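Local structure of arginase (Trypanosoma brucei brucei, 4RHJ) at residues V239-A245 with G283-G288; P45-Y51 with Y135-G141; L269-M273 with K310-G315. The protein is of unknown function, an arginase-like protein with the arginase-deacetylase fold that evolved without the binuclear manganese cluster of true arginases. All coordinates share one frame; numbering follows the deposited sequence.

Contact 1 of 3, residues V239-A245 with G283-G288; sequences VFISIDA and GIDVYG
I241 and I284 sit side by side on neighbouring parallel strands, 239-244 and 283-287, whose axes run 4.8 Å apart and 6° from parallel. I241 and I243 each use both N-H and C=O toward the other strand: I241 N donates to G283 O (2.7 Å) and I241 O accepts from D285 N, then I243 N donates to D285 O and I243 O accepts from Y287 N. A fifth bond, A245 N to Y287 O (3.1 Å), carries the pairing one residue past the first strand.

On one face the aliphatic chains line up: I241 CB meets I284 CG1, and the CG2 branch of I243 lies alongside V286 CG1 at 3.7 Å. The face bearing F240, S242, D244, D285 and Y287 is more polar. The F240 ring has G283 O over one side, 3.8 Å above its plane, and reaches D285 CB with CZ. Y287 takes the cramped rotamer with CG between N and the carbonyl carbon (chi1 62°), which folds its ring back over the neighbouring strand, with D244 CA above one face and S242 OG at the rim, 3.2 Å from Y287 CE1. The carboxylate of D244 crosses this ring, OD2 lying 3.3 Å from Y287 CE2 with the two planes 46° apart. D244 OD1 is bonded to S246 N and OD2 to S169 OG, Y287 OH to H167 NE2 and S242 OG to T147 OG1. D285 OD1 bonds weakly to S139 OG and OD2 to T147 OG1. D244 is a manganese ligand position, although no metal is bound here.

Strand 163-168 flanks 239-244 on its other edge; helix 148-157 packs against F240, and helix 303-316 covers I243 and V286 on the aliphatic face.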
ATOM      1  N   VAL A 239     -23.448 -17.554   8.598  1.00 14.91           N
ATOM      2  CA  VAL A 239     -22.399 -17.149   7.681  1.00 12.16           C
ATOM      3  C   VAL A 239     -21.112 -17.967   7.805  1.00 18.66           C
ATOM      4  O   VAL A 239     -20.534 -18.071   8.870  1.00 23.33           O
ATOM      5  CB  VAL A 239     -22.028 -15.642   7.854  1.00 27.93           C
ATOM      6  CG1 VAL A 239     -20.992 -15.237   6.828  1.00 10.11           C
ATOM      7  CG2 VAL A 239     -23.253 -14.749   7.712  1.00 32.50           C
ATOM      8  N   PHE A 240     -20.684 -18.553   6.697  1.00 15.10           N
ATOM      9  CA  PHE A 240     -19.324 -19.053   6.556  1.00 15.36           C
ATOM     10  C   PHE A 240     -18.502 -17.899   6.028  1.00 14.85           C
ATOM     11  O   PHE A 240     -18.941 -17.170   5.144  1.00 19.32           O
ATOM     12  CB  PHE A 240     -19.261 -20.251   5.601  1.00 21.11           C
ATOM     13  CG  PHE A 240     -17.888 -20.869   5.465  1.00 34.05           C
ATOM     14  CD1 PHE A 240     -17.587 -22.080   6.082  1.00 30.89           C
ATOM     15  CD2 PHE A 240     -16.900 -20.253   4.701  1.00 19.38           C
ATOM     16  CE1 PHE A 240     -16.318 -22.654   5.957  1.00 29.59           C
ATOM     17  CE2 PHE A 240     -15.635 -20.821   4.580  1.00 23.54           C
ATOM     18  CZ  PHE A 240     -15.349 -22.021   5.204  1.00 16.81           C
ATOM     19  N   ILE A 241     -17.307 -17.708   6.556  1.00 20.03           N
ATOM     20  CA  ILE A 241     -16.494 -16.634   6.030  1.00 22.27           C
ATOM     21  C   ILE A 241     -15.249 -17.234   5.412  1.00 17.39           C
ATOM     22  O   ILE A 241     -14.515 -17.958   6.077  1.00 19.54           O
ATOM     23  CB  ILE A 241     -16.164 -15.596   7.119  1.00 18.23           C
ATOM     24  CG1 ILE A 241     -17.443 -14.821   7.465  1.00 13.94           C
ATOM     25  CG2 ILE A 241     -15.086 -14.647   6.639  1.00 25.64           C
ATOM     26  CD1 ILE A 241     -17.281 -13.707   8.474  1.00 19.10           C
ATOM     27  N   SER A 242     -15.058 -16.968   4.117  1.00 18.28           N
ATOM     28  CA  SER A 242     -13.922 -17.497   3.358  1.00 14.95           C
ATOM     29  C   SER A 242     -13.125 -16.333   2.795  1.00 17.58           C
ATOM     30  O   SER A 242     -13.667 -15.483   2.076  1.00 16.84           O
ATOM     31  CB  SER A 242     -14.371 -18.423   2.230  1.00 13.03           C
ATOM     32  OG  SER A 242     -13.267 -19.145   1.692  1.00 13.92           O
ATOM     33  N   ILE A 243     -11.840 -16.321   3.139  1.00 15.89           N
ATOM     34  CA  ILE A 243     -10.959 -15.185   2.926  1.00 15.76           C
ATOM     35  C   ILE A 243      -9.681 -15.607   2.213  1.00 12.29           C
ATOM     36  O   ILE A 243      -8.814 -16.250   2.783  1.00 11.31           O
ATOM     37  CB  ILE A 243     -10.605 -14.499   4.269  1.00 22.16           C
ATOM     38  CG1 ILE A 243     -11.811 -13.713   4.799  1.00 21.81           C
ATOM     39  CG2 ILE A 243      -9.374 -13.600   4.124  1.00 15.76           C
ATOM     40  CD1 ILE A 243     -11.650 -13.238   6.220  1.00 20.95           C
ATOM     41  N   ASP A 244      -9.613 -15.294   0.936  1.00 11.30           N
ATOM     42  CA  ASP A 244      -8.403 -15.480   0.172  1.00 16.17           C
ATOM     43  C   ASP A 244      -7.593 -14.208   0.282  1.00 14.62           C
ATOM     44  O   ASP A 244      -8.089 -13.114   0.004  1.00 11.35           O
ATOM     45  CB  ASP A 244      -8.717 -15.786  -1.280  1.00 22.52           C
ATOM     46  CG  ASP A 244      -7.512 -16.308  -2.049  1.00 16.45           C
ATOM     47  OD1 ASP A 244      -6.366 -16.033  -1.657  1.00 17.63           O
ATOM     48  OD2 ASP A 244      -7.726 -16.997  -3.062  1.00 28.48           O
ATOM     49  N   ALA A 245      -6.354 -14.373   0.714  1.00 15.29           N
ATOM     50  CA  ALA A 245      -5.398 -13.292   0.825  1.00 12.32           C
ATOM     51  C   ALA A 245      -5.210 -12.588  -0.519  1.00  9.56           C
ATOM     52  O   ALA A 245      -4.784 -11.424  -0.581  1.00 17.15           O
ATOM     53  CB  ALA A 245      -4.080 -13.831   1.350  1.00 13.79           C
ATOM     54  N   GLY A 283     -18.112 -20.749  10.299  1.00 17.90           N
ATOM     55  CA  GLY A 283     -16.690 -21.000  10.275  1.00 15.75           C
ATOM     56  C   GLY A 283     -15.948 -20.023   9.392  1.00 24.89           C
ATOM     57  O   GLY A 283     -16.552 -19.278   8.627  1.00 27.78           O
ATOM     58  N   ILE A 284     -14.625 -20.027   9.520  1.00 25.05           N
ATOM     59  CA  ILE A 284     -13.751 -19.079   8.827  1.00 26.32           C
ATOM     60  C   ILE A 284     -12.482 -19.767   8.304  1.00  9.03           C
ATOM     61  O   ILE A 284     -11.772 -20.436   9.044  1.00 16.30           O
ATOM     62  CB  ILE A 284     -13.342 -17.898   9.753  1.00 18.06           C
ATOM     63  CG1 ILE A 284     -14.569 -17.163  10.301  1.00 10.08           C
ATOM     64  CG2 ILE A 284     -12.433 -16.904   9.021  1.00 15.59           C
ATOM     65  CD1 ILE A 284     -14.232 -16.197  11.383  1.00 13.70           C
ATOM     66  N   ASP A 285     -12.216 -19.593   7.021  1.00  9.52           N
ATOM     67  CA  ASP A 285     -11.045 -20.175   6.399  1.00 15.32           C
ATOM     68  C   ASP A 285     -10.201 -19.077   5.822  1.00 12.48           C
ATOM     69  O   ASP A 285     -10.583 -18.434   4.840  1.00 17.27           O
ATOM     70  CB  ASP A 285     -11.403 -21.178   5.287  1.00 19.17           C
ATOM     71  CG  ASP A 285     -10.158 -21.781   4.616  1.00 15.63           C
ATOM     72  OD1 ASP A 285      -9.099 -21.865   5.273  1.00 25.09           O
ATOM     73  OD2 ASP A 285     -10.237 -22.172   3.441  1.00 17.77           O
ATOM     74  N   VAL A 286      -9.050 -18.853   6.425  1.00 12.81           N
ATOM     75  CA  VAL A 286      -8.170 -17.844   5.877  1.00 19.40           C
ATOM     76  C   VAL A 286      -6.965 -18.505   5.225  1.00 15.99           C
ATOM     77  O   VAL A 286      -6.147 -19.109   5.908  1.00 16.55           O
ATOM     78  CB  VAL A 286      -7.726 -16.848   6.941  1.00 13.00           C
ATOM     79  CG1 VAL A 286      -7.196 -15.604   6.271  1.00 13.95           C
ATOM     80  CG2 VAL A 286      -8.908 -16.487   7.828  1.00  8.96           C
ATOM     81  N   TYR A 287      -6.868 -18.346   3.901  1.00 20.65           N
ATOM     82  CA  TYR A 287      -5.971 -19.115   3.038  1.00 14.06           C
ATOM     83  C   TYR A 287      -5.285 -18.262   1.977  1.00 15.20           C
ATOM     84  O   TYR A 287      -5.485 -17.056   1.925  1.00 15.35           O
ATOM     85  CB  TYR A 287      -6.756 -20.222   2.345  1.00 16.73           C
ATOM     86  CG  TYR A 287      -7.872 -19.728   1.439  1.00 15.01           C
ATOM     87  CD1 TYR A 287      -9.141 -19.447   1.943  1.00 13.81           C
ATOM     88  CD2 TYR A 287      -7.659 -19.560   0.079  1.00 13.88           C
ATOM     89  CE1 TYR A 287     -10.162 -19.017   1.106  1.00 12.32           C
ATOM     90  CE2 TYR A 287      -8.661 -19.139  -0.754  1.00 20.15           C
ATOM     91  CZ  TYR A 287      -9.915 -18.860  -0.247  1.00 12.81           C
ATOM     92  OH  TYR A 287     -10.915 -18.422  -1.100  1.00 21.18           O
ATOM     93  N   GLY A 288      -4.485 -18.898   1.123  1.00 12.72           N
ATOM     94  CA  GLY A 288      -3.853 -18.198   0.010  1.00 19.37           C
ATOM     95  C   GLY A 288      -2.432 -17.728   0.246  1.00 18.67           C
ATOM     96  O   GLY A 288      -1.801 -17.159  -0.640  1.00 21.00           O
TER

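Contact 2 of 3, residues P45-Y51 with Y135-G141; sequences PVALFGY and YVPVSVG
A47 CB presses against Y135 CB at 3.5 Å, and P45 CG lies 3.4 Å from CD2 of the same tyrosine, whose ring is therefore bordered by both residues. On the opposite sheet face V46 CG1 meets V138 CG2 at 3.4 Å, tighter than usual van der Waals contact, while L48 CD2 runs alongside V138 CB. F49, with CG set between its N and carbonyl carbon (chi1 61°), lays its ring across S139: CZ is 3.6 Å from S139 CB, and S139 CA stands over one face. Y51 brings CB to 3.3 Å from S139 OG, and its ring edge points at G141 O.

Between the two faces six backbone bonds pair the parallel strands, from V136 N to P45 O (2.7 Å) through to Y51 N to V140 O (2.9 Å); that from F49 N to V138 O is weak. A47 N and Y51 N approach V136 O and V140 O from about 45° out of plane. V136 and V138 make the bonds to 45-51, so the missing N-H of P137 costs this pairing nothing; P137 CA lies against A47 O.

Farther out, L130 of helix 116-131 covers A47 and F49, I316 of helix 303-316 covers V46 and L48, and W119 meets Y51 edge-to-face. Buried backbone polar groups are thus satisfied strand to strand, while S139 OG bonds weakly to D285 OD1 of the next strand and Y51 OH to S145 OG.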
ATOM      1  N   PRO A  45     -17.726 -20.740  21.743  1.00 30.50           N
ATOM      2  CA  PRO A  45     -16.381 -20.166  21.641  1.00 27.74           C
ATOM      3  C   PRO A  45     -15.764 -20.424  20.286  1.00  9.58           C
ATOM      4  O   PRO A  45     -16.406 -20.988  19.419  1.00 22.63           O
ATOM      5  CB  PRO A  45     -15.607 -20.907  22.735  1.00 29.57           C
ATOM      6  CG  PRO A  45     -16.270 -22.206  22.822  1.00 20.84           C
ATOM      7  CD  PRO A  45     -17.732 -21.946  22.588  1.00 33.05           C
ATOM      8  N   VAL A  46     -14.516 -20.039  20.116  1.00 22.32           N
ATOM      9  CA  VAL A  46     -13.831 -20.272  18.862  1.00 33.92           C
ATOM     10  C   VAL A  46     -12.767 -21.364  19.031  1.00 16.13           C
ATOM     11  O   VAL A  46     -12.139 -21.473  20.076  1.00 16.04           O
ATOM     12  CB  VAL A  46     -13.211 -18.942  18.345  1.00 32.25           C
ATOM     13  CG1 VAL A  46     -12.489 -19.150  17.039  1.00 20.13           C
ATOM     14  CG2 VAL A  46     -14.296 -17.860  18.222  1.00  9.99           C
ATOM     15  N   ALA A  47     -12.609 -22.198  18.012  1.00 14.55           N
ATOM     16  CA  ALA A  47     -11.544 -23.205  17.997  1.00 26.43           C
ATOM     17  C   ALA A  47     -10.660 -23.085  16.755  1.00 19.74           C
ATOM     18  O   ALA A  47     -11.136 -23.119  15.620  1.00 20.90           O
ATOM     19  CB  ALA A  47     -12.121 -24.584  18.079  1.00 17.74           C
ATOM     20  N   LEU A  48      -9.361 -22.997  17.004  1.00 40.66           N
ATOM     21  CA  LEU A  48      -8.370 -22.633  16.004  1.00 23.22           C
ATOM     22  C   LEU A  48      -7.521 -23.821  15.594  1.00 22.76           C
ATOM     23  O   LEU A  48      -7.044 -24.561  16.436  1.00 24.81           O
ATOM     24  CB  LEU A  48      -7.448 -21.527  16.557  1.00 25.60           C
ATOM     25  CG  LEU A  48      -7.578 -20.041  16.232  1.00 19.30           C
ATOM     26  CD1 LEU A  48      -6.676 -19.658  15.069  1.00 12.95           C
ATOM     27  CD2 LEU A  48      -9.005 -19.637  15.943  1.00 28.53           C
ATOM     28  N   PHE A  49      -7.298 -23.998  14.301  1.00 29.79           N
ATOM     29  CA  PHE A  49      -6.240 -24.898  13.901  1.00 22.99           C
ATOM     30  C   PHE A  49      -5.555 -24.421  12.635  1.00 21.50           C
ATOM     31  O   PHE A  49      -6.027 -23.513  11.969  1.00 22.32           O
ATOM     32  CB  PHE A  49      -6.768 -26.323  13.751  1.00 16.97           C
ATOM     33  CG  PHE A  49      -7.838 -26.488  12.724  1.00 14.27           C
ATOM     34  CD1 PHE A  49      -9.166 -26.404  13.083  1.00 22.46           C
ATOM     35  CD2 PHE A  49      -7.515 -26.778  11.418  1.00 16.80           C
ATOM     36  CE1 PHE A  49     -10.151 -26.575  12.149  1.00 26.43           C
ATOM     37  CE2 PHE A  49      -8.478 -26.958  10.486  1.00 16.49           C
ATOM     38  CZ  PHE A  49      -9.812 -26.853  10.848  1.00 29.18           C
ATOM     39  N   GLY A  50      -4.407 -25.027  12.346  1.00 31.13           N
ATOM     40  CA  GLY A  50      -3.613 -24.684  11.187  1.00 26.38           C
ATOM     41  C   GLY A  50      -3.770 -25.717  10.102  1.00 17.38           C
ATOM     42  O   GLY A  50      -3.585 -26.899  10.329  1.00 21.97           O
ATOM     43  N   TYR A  51      -4.112 -25.244   8.918  1.00 15.59           N
ATOM     44  CA  TYR A  51      -4.403 -26.086   7.783  1.00 16.12           C
ATOM     45  C   TYR A  51      -3.404 -25.801   6.643  1.00 20.03           C
ATOM     46  O   TYR A  51      -3.172 -24.647   6.295  1.00 22.39           O
ATOM     47  CB  TYR A  51      -5.853 -25.844   7.335  1.00 21.96           C
ATOM     48  CG  TYR A  51      -6.312 -26.687   6.164  1.00 21.73           C
ATOM     49  CD1 TYR A  51      -6.570 -28.041   6.315  1.00 16.23           C
ATOM     50  CD2 TYR A  51      -6.497 -26.119   4.914  1.00 21.50           C
ATOM     51  CE1 TYR A  51      -6.987 -28.804   5.253  1.00 23.41           C
ATOM     52  CE2 TYR A  51      -6.925 -26.868   3.857  1.00 16.80           C
ATOM     53  CZ  TYR A  51      -7.162 -28.210   4.021  1.00 23.46           C
ATOM     54  OH  TYR A  51      -7.591 -28.954   2.946  1.00 20.87           O
ATOM     55  N   TYR A 135     -17.929 -25.095  19.256  1.00 34.08           N
ATOM     56  CA  TYR A 135     -16.900 -24.107  18.943  1.00 20.08           C
ATOM     57  C   TYR A 135     -17.143 -23.691  17.512  1.00 20.16           C
ATOM     58  O   TYR A 135     -17.555 -24.526  16.705  1.00 25.33           O
ATOM     59  CB  TYR A 135     -15.485 -24.665  19.099  1.00 27.73           C
ATOM     60  CG  TYR A 135     -15.199 -25.295  20.444  1.00 36.79           C
ATOM     61  CD1 TYR A 135     -15.713 -26.534  20.762  1.00 36.82           C
ATOM     62  CD2 TYR A 135     -14.411 -24.659  21.390  1.00 33.18           C
ATOM     63  CE1 TYR A 135     -15.470 -27.117  21.970  1.00 22.94           C
ATOM     64  CE2 TYR A 135     -14.165 -25.247  22.618  1.00 22.24           C
ATOM     65  CZ  TYR A 135     -14.705 -26.489  22.894  1.00 23.86           C
ATOM     66  OH  TYR A 135     -14.502 -27.147  24.089  1.00 26.05           O
ATOM     67  N   VAL A 136     -16.933 -22.407  17.216  1.00 26.19           N
ATOM     68  CA  VAL A 136     -16.874 -21.897  15.844  1.00 18.46           C
ATOM     69  C   VAL A 136     -15.479 -22.199  15.290  1.00 21.12           C
ATOM     70  O   VAL A 136     -14.494 -21.628  15.739  1.00 20.36           O
ATOM     71  CB  VAL A 136     -17.147 -20.364  15.754  1.00 17.34           C
ATOM     72  CG1 VAL A 136     -16.707 -19.797  14.403  1.00  9.60           C
ATOM     73  CG2 VAL A 136     -18.598 -20.040  15.990  1.00 17.87           C
ATOM     74  N   PRO A 137     -15.393 -23.105  14.306  1.00 18.47           N
ATOM     75  CA  PRO A 137     -14.104 -23.489  13.724  1.00 19.51           C
ATOM     76  C   PRO A 137     -13.488 -22.368  12.875  1.00 16.15           C
ATOM     77  O   PRO A 137     -14.204 -21.669  12.166  1.00 19.10           O
ATOM     78  CB  PRO A 137     -14.472 -24.698  12.863  1.00 19.91           C
ATOM     79  CG  PRO A 137     -15.900 -24.394  12.421  1.00 10.92           C
ATOM     80  CD  PRO A 137     -16.533 -23.653  13.552  1.00 11.95           C
ATOM     81  N   VAL A 138     -12.173 -22.180  12.987  1.00 22.18           N
ATOM     82  CA  VAL A 138     -11.427 -21.264  12.112  1.00 20.07           C
ATOM     83  C   VAL A 138     -10.132 -21.889  11.575  1.00 19.15           C
ATOM     84  O   VAL A 138      -9.184 -22.096  12.312  1.00 18.68           O
ATOM     85  CB  VAL A 138     -11.060 -19.980  12.821  1.00  8.84           C
ATOM     86  CG1 VAL A 138     -10.670 -18.934  11.811  1.00 19.05           C
ATOM     87  CG2 VAL A 138     -12.224 -19.480  13.674  1.00 15.39           C
ATOM     88  N   SER A 139     -10.120 -22.177  10.282  1.00 15.61           N
ATOM     89  CA  SER A 139      -9.032 -22.891   9.659  1.00  9.78           C
ATOM     90  C   SER A 139      -8.115 -21.940   8.914  1.00 21.57           C
ATOM     91  O   SER A 139      -8.539 -21.245   7.993  1.00 25.94           O
ATOM     92  CB  SER A 139      -9.568 -23.931   8.707  1.00 15.03           C
ATOM     93  OG  SER A 139      -8.640 -24.171   7.679  1.00 18.92           O
ATOM     94  N   VAL A 140      -6.849 -21.931   9.320  1.00 31.46           N
ATOM     95  CA  VAL A 140      -5.899 -20.933   8.872  1.00 17.78           C
ATOM     96  C   VAL A 140      -4.750 -21.560   8.115  1.00 17.94           C
ATOM     97  O   VAL A 140      -4.034 -22.407   8.643  1.00 18.04           O
ATOM     98  CB  VAL A 140      -5.358 -20.119  10.053  1.00 12.16           C
ATOM     99  CG1 VAL A 140      -4.192 -19.268   9.614  1.00 15.13           C
ATOM    100  CG2 VAL A 140      -6.467 -19.263  10.629  1.00 14.71           C
ATOM    101  N   GLY A 141      -4.612 -21.122   6.865  1.00 21.71           N
ATOM    102  CA  GLY A 141      -3.583 -21.564   5.951  1.00 19.09           C
ATOM    103  C   GLY A 141      -4.154 -22.289   4.748  1.00 14.56           C
ATOM    104  O   GLY A 141      -5.360 -22.379   4.570  1.00 15.99           O
TER

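Contact 3 of 3, residues L269-M273 with K310-G315; sequences LLHIM and KIIKEG
I311 CD1 is the hub of the tight part, meeting L269 CD2 at 3.6 Å and L270 CD2 at 3.7 Å. L270 buries the most surface here: its CD1 lies across the aliphatic part of K310, 3.8 Å from CG, and its CD2 also meets E314 CG. K310 NZ pairs weakly with E314 in a salt bridge whose carboxylate position is uncertain. A second subunit comes in on this flank, G262 packing on L270 and R199 on K310.

The looser end is that of M273 and G315, both partly exposed. M273 SD is 4.0 Å from I311 CD1, and a bend at chi3 (49°) carries CE up to the backbone of helix 303-316, 3.9 Å from I311 O and close to G315 N. Toward the sheet, I243 of strand 239-244 touches both M273 and I311, and F168 packs on L269.

No hydrogen bond joins segments 269-273 and 310-315, whose axes come within 10.7 Å and cross at -16°. Such nearly parallel neighbours, packed on one side of a parallel sheet, are characteristic of the three-layer alpha-beta-alpha arginase-deacetylase fold.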
ATOM      1  N   LEU A 269     -10.430  -4.371   3.756  1.00 17.38           N
ATOM      2  CA  LEU A 269     -11.012  -5.657   4.078  1.00 13.91           C
ATOM      3  C   LEU A 269     -11.621  -5.634   5.472  1.00 15.54           C
ATOM      4  O   LEU A 269     -12.759  -6.035   5.648  1.00 18.77           O
ATOM      5  CB  LEU A 269      -9.955  -6.758   3.963  1.00 19.92           C
ATOM      6  CG  LEU A 269     -10.383  -8.210   4.186  1.00 17.74           C
ATOM      7  CD1 LEU A 269     -11.656  -8.553   3.405  1.00 12.94           C
ATOM      8  CD2 LEU A 269      -9.226  -9.168   3.837  1.00 13.29           C
ATOM      9  N   LEU A 270     -10.879  -5.113   6.445  1.00 18.62           N
ATOM     10  CA  LEU A 270     -11.344  -5.033   7.828  1.00 19.18           C
ATOM     11  C   LEU A 270     -12.665  -4.250   7.947  1.00 14.84           C
ATOM     12  O   LEU A 270     -13.513  -4.576   8.771  1.00 14.49           O
ATOM     13  CB  LEU A 270     -10.259  -4.403   8.720  1.00 20.97           C
ATOM     14  CG  LEU A 270      -8.965  -5.180   9.024  1.00 22.61           C
ATOM     15  CD1 LEU A 270      -7.932  -4.338   9.836  1.00 12.42           C
ATOM     16  CD2 LEU A 270      -9.243  -6.514   9.727  1.00 26.70           C
ATOM     17  N   HIS A 271     -12.843  -3.236   7.106  1.00 30.17           N
ATOM     18  CA  HIS A 271     -14.096  -2.459   7.050  1.00 18.07           C
ATOM     19  C   HIS A 271     -15.248  -3.305   6.540  1.00 11.17           C
ATOM     20  O   HIS A 271     -16.273  -3.445   7.180  1.00 17.06           O
ATOM     21  CB  HIS A 271     -13.924  -1.224   6.143  1.00 15.40           C
ATOM     22  CG  HIS A 271     -15.149  -0.372   6.035  1.00 13.22           C
ATOM     23  ND1 HIS A 271     -15.365   0.716   6.848  1.00 28.22           N
ATOM     24  CD2 HIS A 271     -16.226  -0.452   5.217  1.00 15.29           C
ATOM     25  CE1 HIS A 271     -16.526   1.274   6.535  1.00 22.88           C
ATOM     26  NE2 HIS A 271     -17.071   0.578   5.557  1.00 12.86           N
ATOM     27  N   ILE A 272     -15.072  -3.860   5.359  1.00 15.39           N
ATOM     28  CA  ILE A 272     -16.100  -4.664   4.737  1.00 18.36           C
ATOM     29  C   ILE A 272     -16.383  -5.892   5.581  1.00 11.73           C
ATOM     30  O   ILE A 272     -17.527  -6.276   5.733  1.00 15.60           O
ATOM     31  CB  ILE A 272     -15.676  -5.039   3.313  1.00 17.52           C
ATOM     32  CG1 ILE A 272     -15.478  -3.763   2.497  1.00 12.02           C
ATOM     33  CG2 ILE A 272     -16.694  -5.952   2.640  1.00 15.61           C
ATOM     34  CD1 ILE A 272     -14.994  -3.999   1.096  1.00  6.56           C
ATOM     35  N   MET A 273     -15.341  -6.498   6.146  1.00 23.18           N
ATOM     36  CA  MET A 273     -15.496  -7.620   7.082  1.00 20.40           C
ATOM     37  C   MET A 273     -16.333  -7.256   8.315  1.00 30.78           C
ATOM     38  O   MET A 273     -17.087  -8.077   8.835  1.00 27.84           O
ATOM     39  CB  MET A 273     -14.137  -8.116   7.556  1.00 13.08           C
ATOM     40  CG  MET A 273     -13.341  -8.856   6.566  1.00 10.11           C
ATOM     41  SD  MET A 273     -11.759  -9.240   7.291  1.00 26.33           S
ATOM     42  CE  MET A 273     -12.274  -9.924   8.865  1.00 19.64           C
ATOM     43  N   LYS A 310      -3.494  -9.945  11.395  1.00 15.42           N
ATOM     44  CA  LYS A 310      -4.576  -9.027  11.734  1.00 14.41           C
ATOM     45  C   LYS A 310      -5.928  -9.555  11.264  1.00 17.45           C
ATOM     46  O   LYS A 310      -6.899  -9.514  12.010  1.00 20.14           O
ATOM     47  CB  LYS A 310      -4.319  -7.654  11.115  1.00 11.38           C
ATOM     48  CG  LYS A 310      -5.313  -6.558  11.516  1.00 17.03           C
ATOM     49  CD  LYS A 310      -5.263  -6.242  12.997  1.00 21.04           C
ATOM     50  CE  LYS A 310      -6.114  -5.010  13.317  1.00 16.30           C
ATOM     51  NZ  LYS A 310      -6.003  -4.594  14.750  1.00 20.17           N
ATOM     52  N   ILE A 311      -5.986 -10.060  10.037  1.00 13.05           N
ATOM     53  CA  ILE A 311      -7.257 -10.468   9.432  1.00 18.85           C
ATOM     54  C   ILE A 311      -7.916 -11.557  10.250  1.00 12.84           C
ATOM     55  O   ILE A 311      -9.123 -11.518  10.453  1.00 12.41           O
ATOM     56  CB  ILE A 311      -7.076 -10.968   7.963  1.00 14.89           C
ATOM     57  CG1 ILE A 311      -6.780  -9.788   7.015  1.00 13.93           C
ATOM     58  CG2 ILE A 311      -8.288 -11.762   7.488  1.00 14.11           C
ATOM     59  CD1 ILE A 311      -7.791  -8.627   7.102  1.00 20.25           C
ATOM     60  N   ILE A 312      -7.122 -12.505  10.744  1.00 16.57           N
ATOM     61  CA  ILE A 312      -7.643 -13.627  11.553  1.00 11.28           C
ATOM     62  C   ILE A 312      -8.208 -13.146  12.892  1.00 17.94           C
ATOM     63  O   ILE A 312      -9.274 -13.592  13.323  1.00 17.79           O
ATOM     64  CB  ILE A 312      -6.546 -14.698  11.836  1.00 12.56           C
ATOM     65  CG1 ILE A 312      -5.893 -15.206  10.544  1.00 22.98           C
ATOM     66  CG2 ILE A 312      -7.114 -15.862  12.648  1.00 17.19           C
ATOM     67  CD1 ILE A 312      -4.483 -15.760  10.735  1.00 19.23           C
ATOM     68  N   LYS A 313      -7.463 -12.264  13.556  1.00 11.97           N
ATOM     69  CA  LYS A 313      -7.906 -11.618  14.791  1.00 20.34           C
ATOM     70  C   LYS A 313      -9.322 -11.079  14.666  1.00 19.67           C
ATOM     71  O   LYS A 313     -10.225 -11.509  15.369  1.00 16.16           O
ATOM     72  CB  LYS A 313      -6.957 -10.473  15.185  1.00 19.28           C
ATOM     73  CG  LYS A 313      -7.440  -9.660  16.398  1.00 16.03           C
ATOM     74  CD  LYS A 313      -6.294  -9.132  17.259  1.00 13.81           C
ATOM     75  CE  LYS A 313      -5.395  -8.216  16.505  1.00 12.47           C
ATOM     76  NZ  LYS A 313      -4.402  -7.583  17.406  1.00 21.61           N
ATOM     77  N   GLU A 314      -9.515 -10.147  13.746  1.00 26.54           N
ATOM     78  CA  GLU A 314     -10.794  -9.461  13.645  1.00 22.84           C
ATOM     79  C   GLU A 314     -11.873 -10.326  12.982  1.00 18.71           C
ATOM     80  O   GLU A 314     -13.053  -9.955  12.952  1.00 17.90           O
ATOM     81  CB  GLU A 314     -10.606  -8.140  12.915  1.00 17.77           C
ATOM     82  CG  GLU A 314      -9.429  -7.307  13.467  1.00 24.88           C
ATOM     83  CD  GLU A 314      -9.641  -6.765  14.884  1.00 23.40           C
ATOM     84  OE1 GLU A 314     -10.774  -6.797  15.391  1.00 21.74           O
ATOM     85  OE2 GLU A 314      -8.665  -6.279  15.489  1.00 28.10           O
ATOM     86  N   GLY A 315     -11.464 -11.490  12.487  1.00 11.78           N
ATOM     87  CA  GLY A 315     -12.392 -12.514  12.058  1.00 17.10           C
ATOM     88  C   GLY A 315     -12.947 -13.281  13.241  1.00 14.84           C
ATOM     89  O   GLY A 315     -14.100 -13.713  13.235  1.00 24.88           O
TER

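Contacts 1 and 2 belong to one parallel sheet, their centres 10 Å apart: strand 281-287 lies next to strand 136-140, and I284 O to S139 N and V286 O to G141 N (both 2.7 Å) are probable hydrogen bonds joining them. Contact 3 lies in the helical layer over one face of that sheet, 10 Å from contact 1 and 15 Å from contact 2. Along the chain contact 2 closes first; contacts 1 and 3 then interleave, since helix 266-274 connects strands 239-244 and 281-287 as a beta-alpha-beta unit and helix 303-316 follows. I312 touches V140, so helix 303-316 reaches both strand pairs; D244 ends strand 239-244 at the C-terminal edge of the sheet.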